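Local coordinates for protein proline dehydrogenase (Deinococcus radiodurans, PDB 4H6Q) that uses FAD to oxidise L-proline to delta-1-pyrroline-5-carboxylate and passes the electrons to a quinone, the first step of proline breakdown to glutamate, at residues 71-74 against 75-78; 285-288 against 289-293. All coordinates share one frame; numbering follows the deposited sequence.

Contact 1: 71-74 against 75-78; sequences PAKC and TEFA
K73 and E76 form a salt bridge one turn apart on the helix 71-90. K73 NZ donates to E76 OE1 at 2.9 Å. It meets the carboxylate on its syn side, 26° out of the plane. The two side chains run alongside each other and point the same way. K73 bends at chi2 (-82°), which turns its chain toward E76. The aliphatic part of K73 also lies close: CD is 3.5 Å from E76 OE1.

T75 makes a side-chain to backbone bond. Its OG1 donates to P71 O at 3.0 Å. T75 N donates to the same oxygen at 3.1 Å, from the opposite face of the carbonyl plane. P71 O is thus gripped twice by one residue. OG1 lies beside the backbone N, and this rotation brings it back to the previous turn. OG1 also has a weak bond with N119 of the helix 115-129.

The backbone bonds are those of an alpha helix. E76 N reaches A72 O at 2.9 Å, nearly straight at 171°. F77 N binds K73 O, and A78 N binds C74 O. At the start of the helix, S70 OG is hydrogen-bonded to K73 N.

F77 leads off this turn and touches I68, S103 and V104, while A78 meets N119 and R122. The first two turns of the helix thus combine an ion pair between exposed residues with a T75 hydroxyl that shares the P71 carbonyl with the backbone N-H. Water is likely to screen the charges of this exposed pair.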
ATOM      1  N   PRO A  71      16.112  13.656  10.041  1.00 18.00           N
ATOM      2  CA  PRO A  71      16.221  12.309  10.647  1.00 16.35           C
ATOM      3  C   PRO A  71      15.452  12.155  11.959  1.00 14.71           C
ATOM      4  O   PRO A  71      14.880  11.083  12.240  1.00 15.75           O
ATOM      5  CB  PRO A  71      17.732  12.119  10.875  1.00 19.27           C
ATOM      6  CG  PRO A  71      18.426  13.198  10.178  1.00 22.40           C
ATOM      7  CD  PRO A  71      17.427  14.269   9.756  1.00 18.91           C
ATOM      8  N   ALA A  72      15.387  13.214  12.749  1.00 15.83           N
ATOM      9  CA  ALA A  72      14.585  13.166  13.959  1.00 14.22           C
ATOM     10  C   ALA A  72      13.097  12.929  13.624  1.00 13.70           C
ATOM     11  O   ALA A  72      12.445  12.067  14.240  1.00 14.27           O
ATOM     12  CB  ALA A  72      14.738  14.479  14.757  1.00 16.09           C
ATOM     13  N   LYS A  73      12.547  13.726  12.693  1.00 13.82           N
ATOM     14  CA  LYS A  73      11.143  13.588  12.287  1.00 13.88           C
ATOM     15  C   LYS A  73      10.839  12.249  11.626  1.00 14.89           C
ATOM     16  O   LYS A  73       9.739  11.709  11.771  1.00 14.48           O
ATOM     17  CB  LYS A  73      10.693  14.755  11.403  1.00 16.08           C
ATOM     18  CG  LYS A  73      10.688  16.097  12.193  1.00 18.81           C
ATOM     19  CD  LYS A  73       9.381  16.155  12.971  1.00 24.96           C
ATOM     20  CE  LYS A  73       9.271  17.259  14.001  1.00 29.42           C
ATOM     21  NZ  LYS A  73       7.952  17.027  14.701  1.00 29.93           N
ATOM     22  N   CYS A  74      11.813  11.696  10.904  1.00 13.86           N
ATOM     23  CA  CYS A  74      11.651  10.365  10.307  1.00 12.97           C
ATOM     24  C   CYS A  74      11.479   9.325  11.420  1.00 12.18           C
ATOM     25  O   CYS A  74      10.711   8.367  11.268  1.00 11.66           O
ATOM     26  CB  CYS A  74      12.897   9.976   9.482  1.00 13.29           C
ATOM     27  SG  CYS A  74      13.001  10.839   7.884  1.00 15.81           S
ATOM     28  N   THR A  75      12.247   9.460  12.496  1.00 12.53           N
ATOM     29  CA  THR A  75      12.198   8.484  13.580  1.00 12.06           C
ATOM     30  C   THR A  75      10.943   8.686  14.417  1.00 12.02           C
ATOM     31  O   THR A  75      10.299   7.701  14.835  1.00 11.84           O
ATOM     32  CB  THR A  75      13.521   8.522  14.396  1.00 13.07           C
ATOM     33  OG1 THR A  75      14.606   8.337  13.456  1.00 13.47           O
ATOM     34  CG2 THR A  75      13.581   7.420  15.454  1.00 14.42           C
ATOM     35  N   GLU A  76      10.568   9.932  14.655  1.00 12.20           N
ATOM     36  CA  GLU A  76       9.259  10.217  15.270  1.00 13.43           C
ATOM     37  C   GLU A  76       8.115   9.616  14.466  1.00 11.39           C
ATOM     38  O   GLU A  76       7.139   9.071  15.028  1.00 12.57           O
ATOM     39  CB  GLU A  76       9.070  11.745  15.427  1.00 14.33           C
ATOM     40  CG  GLU A  76       7.743  12.140  16.081  1.00 15.72           C
ATOM     41  CD  GLU A  76       7.554  13.638  16.146  1.00 20.31           C
ATOM     42  OE1 GLU A  76       8.493  14.406  15.852  1.00 23.33           O
ATOM     43  OE2 GLU A  76       6.443  14.088  16.492  1.00 23.53           O
ATOM     44  N   PHE A  77       8.196   9.702  13.140  1.00 11.70           N
ATOM     45  CA  PHE A  77       7.144   9.177  12.264  1.00 11.09           C
ATOM     46  C   PHE A  77       7.083   7.654  12.489  1.00 11.13           C
ATOM     47  O   PHE A  77       5.994   7.097  12.693  1.00 10.87           O
ATOM     48  CB  PHE A  77       7.441   9.496  10.791  1.00 11.95           C
ATOM     49  CG  PHE A  77       6.310   9.163   9.885  1.00 12.19           C
ATOM     50  CD1 PHE A  77       5.462  10.160   9.398  1.00 15.26           C
ATOM     51  CD2 PHE A  77       6.079   7.824   9.497  1.00 13.48           C
ATOM     52  CE1 PHE A  77       4.388   9.850   8.541  1.00 15.56           C
ATOM     53  CE2 PHE A  77       5.002   7.509   8.655  1.00 15.93           C
ATOM     54  CZ  PHE A  77       4.172   8.532   8.162  1.00 16.52           C
ATOM     55  N   ALA A  78       8.242   6.979  12.466  1.00 11.13           N
ATOM     56  CA  ALA A  78       8.259   5.534  12.758  1.00 10.41           C
ATOM     57  C   ALA A  78       7.650   5.202  14.130  1.00 11.21           C
ATOM     58  O   ALA A  78       6.902   4.201  14.274  1.00 10.76           O
ATOM     59  CB  ALA A  78       9.657   5.021  12.650  1.00 11.49           C
TER

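Contact 2: 285-288 against 289-293; sequences RDWY and AYFSR. With TFB (tetrahydrofuran-2-carboxylic acid), chain D.
W287 and F291 meet side by side across the start of the helix 288-296. The outer rim of the indole does the touching: CZ3 of W287 lies 3.6 Å from CD2 of F291. The ring planes stand at 69° and the pair is oblique. F291 CG is anti to its backbone N (chi1 172°), which carries the phenyl back along the helix to the indole. Y288 CE1 lies over one face of the indole.

F291 N donates to W287 O at 3.0 Å, and S292 N to Y288 O at 2.8 Å. S292 OG turns back to A289 O at 2.7 Å, an oxygen that also accepts from R293 N. A water bridges D286 O and Y290 N.

R293 grips the carboxylate of tetrahydrofuran-2-carboxylic acid with two bonds. NE donates to OB of the ligand at 2.8 Å, and NH2 to OXT at 2.9 Å. The NE bond is nearly straight at 167°. The chain bends at chi3, and OB lies in the guanidinium plane, at its edge. E66 pairs with NH2. Y290 CD1 comes within 3.6 Å of OXT. A leucine in place of R293 has no N-H to give; the ligand carboxylate would probably be held more loosely and E66 left without this charged mate.

W287 NE1 is hydrogen-bonded to E40, and its ring meets W30. F291 packs on M29, L32 and A33 of the helix 23-33. Y290 rests on Y280 and P282 of the strand 277-283. The helix start thus packs on both, with R293 at the ligand.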
ATOM      1  N   ARG A 285      -2.684  14.015  10.032  1.00 16.48           N
ATOM      2  CA  ARG A 285      -2.742  15.463   9.764  1.00 17.38           C
ATOM      3  C   ARG A 285      -2.065  15.891   8.467  1.00 17.33           C
ATOM      4  O   ARG A 285      -2.377  16.946   7.910  1.00 20.51           O
ATOM      5  CB  ARG A 285      -2.150  16.248  10.942  1.00 21.18           C
ATOM      6  CG  ARG A 285      -3.002  16.127  12.181  1.00 25.27           C
ATOM      7  N   ASP A 286      -1.123  15.100   7.976  1.00 17.50           N
ATOM      8  CA  ASP A 286      -0.342  15.486   6.792  1.00 17.69           C
ATOM      9  C   ASP A 286      -0.927  14.806   5.536  1.00 15.93           C
ATOM     10  O   ASP A 286      -0.288  13.968   4.906  1.00 16.60           O
ATOM     11  CB  ASP A 286       1.114  15.084   6.969  1.00 21.58           C
ATOM     12  CG  ASP A 286       2.037  15.821   6.055  1.00 28.31           C
ATOM     13  OD1 ASP A 286       1.557  16.621   5.193  1.00 29.62           O
ATOM     14  OD2 ASP A 286       3.263  15.585   6.222  1.00 30.82           O
ATOM     15  N   TRP A 287      -2.138  15.202   5.170  1.00 15.76           N
ATOM     16  CA  TRP A 287      -2.879  14.500   4.149  1.00 14.17           C
ATOM     17  C   TRP A 287      -2.803  15.124   2.772  1.00 14.00           C
ATOM     18  O   TRP A 287      -3.342  14.575   1.821  1.00 14.66           O
ATOM     19  CB  TRP A 287      -4.362  14.348   4.559  1.00 14.64           C
ATOM     20  CG  TRP A 287      -5.025  15.586   5.166  1.00 14.93           C
ATOM     21  CD1 TRP A 287      -5.159  15.866   6.492  1.00 18.08           C
ATOM     22  CD2 TRP A 287      -5.675  16.666   4.472  1.00 16.39           C
ATOM     23  NE1 TRP A 287      -5.816  17.054   6.678  1.00 18.57           N
ATOM     24  CE2 TRP A 287      -6.163  17.563   5.457  1.00 16.57           C
ATOM     25  CE3 TRP A 287      -5.875  16.978   3.110  1.00 15.75           C
ATOM     26  CZ2 TRP A 287      -6.852  18.756   5.120  1.00 18.96           C
ATOM     27  CZ3 TRP A 287      -6.571  18.142   2.790  1.00 17.95           C
ATOM     28  CH2 TRP A 287      -7.043  19.011   3.781  1.00 19.44           C
ATOM     29  N   TYR A 288      -2.127  16.263   2.640  1.00 13.40           N
ATOM     30  CA  TYR A 288      -2.152  17.038   1.382  1.00 14.27           C
ATOM     31  C   TYR A 288      -1.566  16.312   0.184  1.00 13.14           C
ATOM     32  O   TYR A 288      -2.130  16.382  -0.923  1.00 14.63           O
ATOM     33  CB  TYR A 288      -1.484  18.411   1.568  1.00 16.61           C
ATOM     34  CG  TYR A 288      -2.175  19.176   2.670  1.00 17.88           C
ATOM     35  CD1 TYR A 288      -3.383  19.835   2.423  1.00 19.57           C
ATOM     36  CD2 TYR A 288      -1.691  19.153   3.967  1.00 21.26           C
ATOM     37  CE1 TYR A 288      -4.036  20.515   3.398  1.00 21.10           C
ATOM     38  CE2 TYR A 288      -2.356  19.811   4.973  1.00 23.29           C
ATOM     39  CZ  TYR A 288      -3.529  20.504   4.683  1.00 22.57           C
ATOM     40  OH  TYR A 288      -4.185  21.169   5.687  1.00 28.28           O
ATOM     41  N   ALA A 289      -0.461  15.591   0.373  1.00 14.60           N
ATOM     42  CA  ALA A 289       0.194  14.953  -0.773  1.00 13.32           C
ATOM     43  C   ALA A 289      -0.679  13.815  -1.343  1.00 12.77           C
ATOM     44  O   ALA A 289      -0.992  13.751  -2.544  1.00 13.91           O
ATOM     45  CB  ALA A 289       1.588  14.413  -0.402  1.00 14.96           C
ATOM     46  N   TYR A 290      -1.088  12.894  -0.475  1.00 13.60           N
ATOM     47  CA  TYR A 290      -1.933  11.773  -0.873  1.00 13.40           C
ATOM     48  C   TYR A 290      -3.240  12.299  -1.486  1.00 12.36           C
ATOM     49  O   TYR A 290      -3.695  11.834  -2.565  1.00 12.80           O
ATOM     50  CB  TYR A 290      -2.200  10.877   0.345  1.00 13.18           C
ATOM     51  CG  TYR A 290      -3.154   9.736   0.128  1.00 12.29           C
ATOM     52  CD1 TYR A 290      -2.661   8.426  -0.007  1.00 12.12           C
ATOM     53  CD2 TYR A 290      -4.536   9.921   0.123  1.00 12.11           C
ATOM     54  CE1 TYR A 290      -3.504   7.357  -0.193  1.00 11.46           C
ATOM     55  CE2 TYR A 290      -5.401   8.801  -0.031  1.00 11.68           C
ATOM     56  CZ  TYR A 290      -4.859   7.552  -0.213  1.00 11.40           C
ATOM     57  OH  TYR A 290      -5.660   6.424  -0.378  1.00 11.81           O
ATOM     58  N   PHE A 291      -3.885  13.243  -0.794  1.00 12.71           N
ATOM     59  CA  PHE A 291      -5.144  13.771  -1.305  1.00 13.42           C
ATOM     60  C   PHE A 291      -4.956  14.477  -2.675  1.00 12.46           C
ATOM     61  O   PHE A 291      -5.796  14.332  -3.588  1.00 12.67           O
ATOM     62  CB  PHE A 291      -5.707  14.742  -0.275  1.00 15.11           C
ATOM     63  CG  PHE A 291      -6.914  15.514  -0.730  1.00 16.36           C
ATOM     64  CD1 PHE A 291      -8.059  14.885  -1.213  1.00 17.46           C
ATOM     65  CD2 PHE A 291      -6.906  16.891  -0.622  1.00 16.12           C
ATOM     66  CE1 PHE A 291      -9.192  15.634  -1.566  1.00 17.87           C
ATOM     67  CE2 PHE A 291      -8.031  17.657  -0.973  1.00 17.42           C
ATOM     68  CZ  PHE A 291      -9.160  17.033  -1.470  1.00 17.83           C
ATOM     69  N   SER A 292      -3.854  15.209  -2.863  1.00 12.94           N
ATOM     70  CA  SER A 292      -3.588  15.839  -4.154  1.00 14.44           C
ATOM     71  C   SER A 292      -3.507  14.815  -5.283  1.00 13.47           C
ATOM     72  O   SER A 292      -4.025  15.088  -6.382  1.00 14.19           O
ATOM     73  CB  SER A 292      -2.351  16.737  -4.115  1.00 14.21           C
ATOM     74  OG  SER A 292      -1.157  15.974  -4.131  1.00 17.42           O
ATOM     75  N   ARG A 293      -2.931  13.629  -5.009  1.00 13.14           N
ATOM     76  CA  ARG A 293      -2.859  12.612  -6.049  1.00 11.55           C
ATOM     77  C   ARG A 293      -4.237  12.083  -6.386  1.00 12.16           C
ATOM     78  O   ARG A 293      -4.536  11.832  -7.559  1.00 13.96           O
ATOM     79  CB  ARG A 293      -1.894  11.475  -5.653  1.00 11.79           C
ATOM     80  CG  ARG A 293      -0.455  11.939  -5.633  1.00 12.62           C
ATOM     81  CD  ARG A 293       0.514  10.772  -5.438  1.00 13.98           C
ATOM     82  NE  ARG A 293       0.541  10.224  -4.075  1.00 13.40           N
ATOM     83  CZ  ARG A 293       1.340  10.648  -3.093  1.00 14.33           C
ATOM     84  NH1 ARG A 293       2.137  11.702  -3.248  1.00 14.54           N
ATOM     85  NH2 ARG A 293       1.267  10.053  -1.902  1.00 14.86           N
TER
HETATM   86  OA  TFB D2002       0.548   4.753  -2.598  1.00 14.14           O
HETATM   87  CA  TFB D2002      -0.411   5.537  -3.297  1.00 13.25           C
HETATM   88  C   TFB D2002      -0.334   6.987  -2.867  1.00 14.02           C
HETATM   89  OB  TFB D2002      -0.918   7.857  -3.565  1.00 14.79           O
HETATM   90  CB  TFB D2002      -1.734   4.990  -2.962  1.00 13.64           C
HETATM   91  CG  TFB D2002      -1.516   4.314  -1.689  1.00 13.68           C
HETATM   92  CD  TFB D2002      -0.080   3.978  -1.581  1.00 13.90           C
HETATM   93  OXT TFB D2002       0.310   7.354  -1.816  1.00 14.34           O
HETATM   94  O   HOH W   1      -0.081  12.680   2.265  1.00 15.58           O

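Contacts 1 and 2 belong to one beta8-alpha8 barrel. Contact 1 opens the helix that follows the first barrel strand, 58-63. Contact 2 opens the helix that follows the last, 277-283. These two strands are neighbours in the sheet. The contact centres are 18 Å apart and the nearest atoms about 6 Å, so they do not touch. Contact 2 reaches the pocket directly through Y290 and R293, where K100 and R294 also bind the ligand. Contact 1 stands further back: the F77 side chain is about 7 Å from that of K100, about 11 Å from the ligand and about 13 Å from FAD. The Y290 side chain is about 7 Å from FAD.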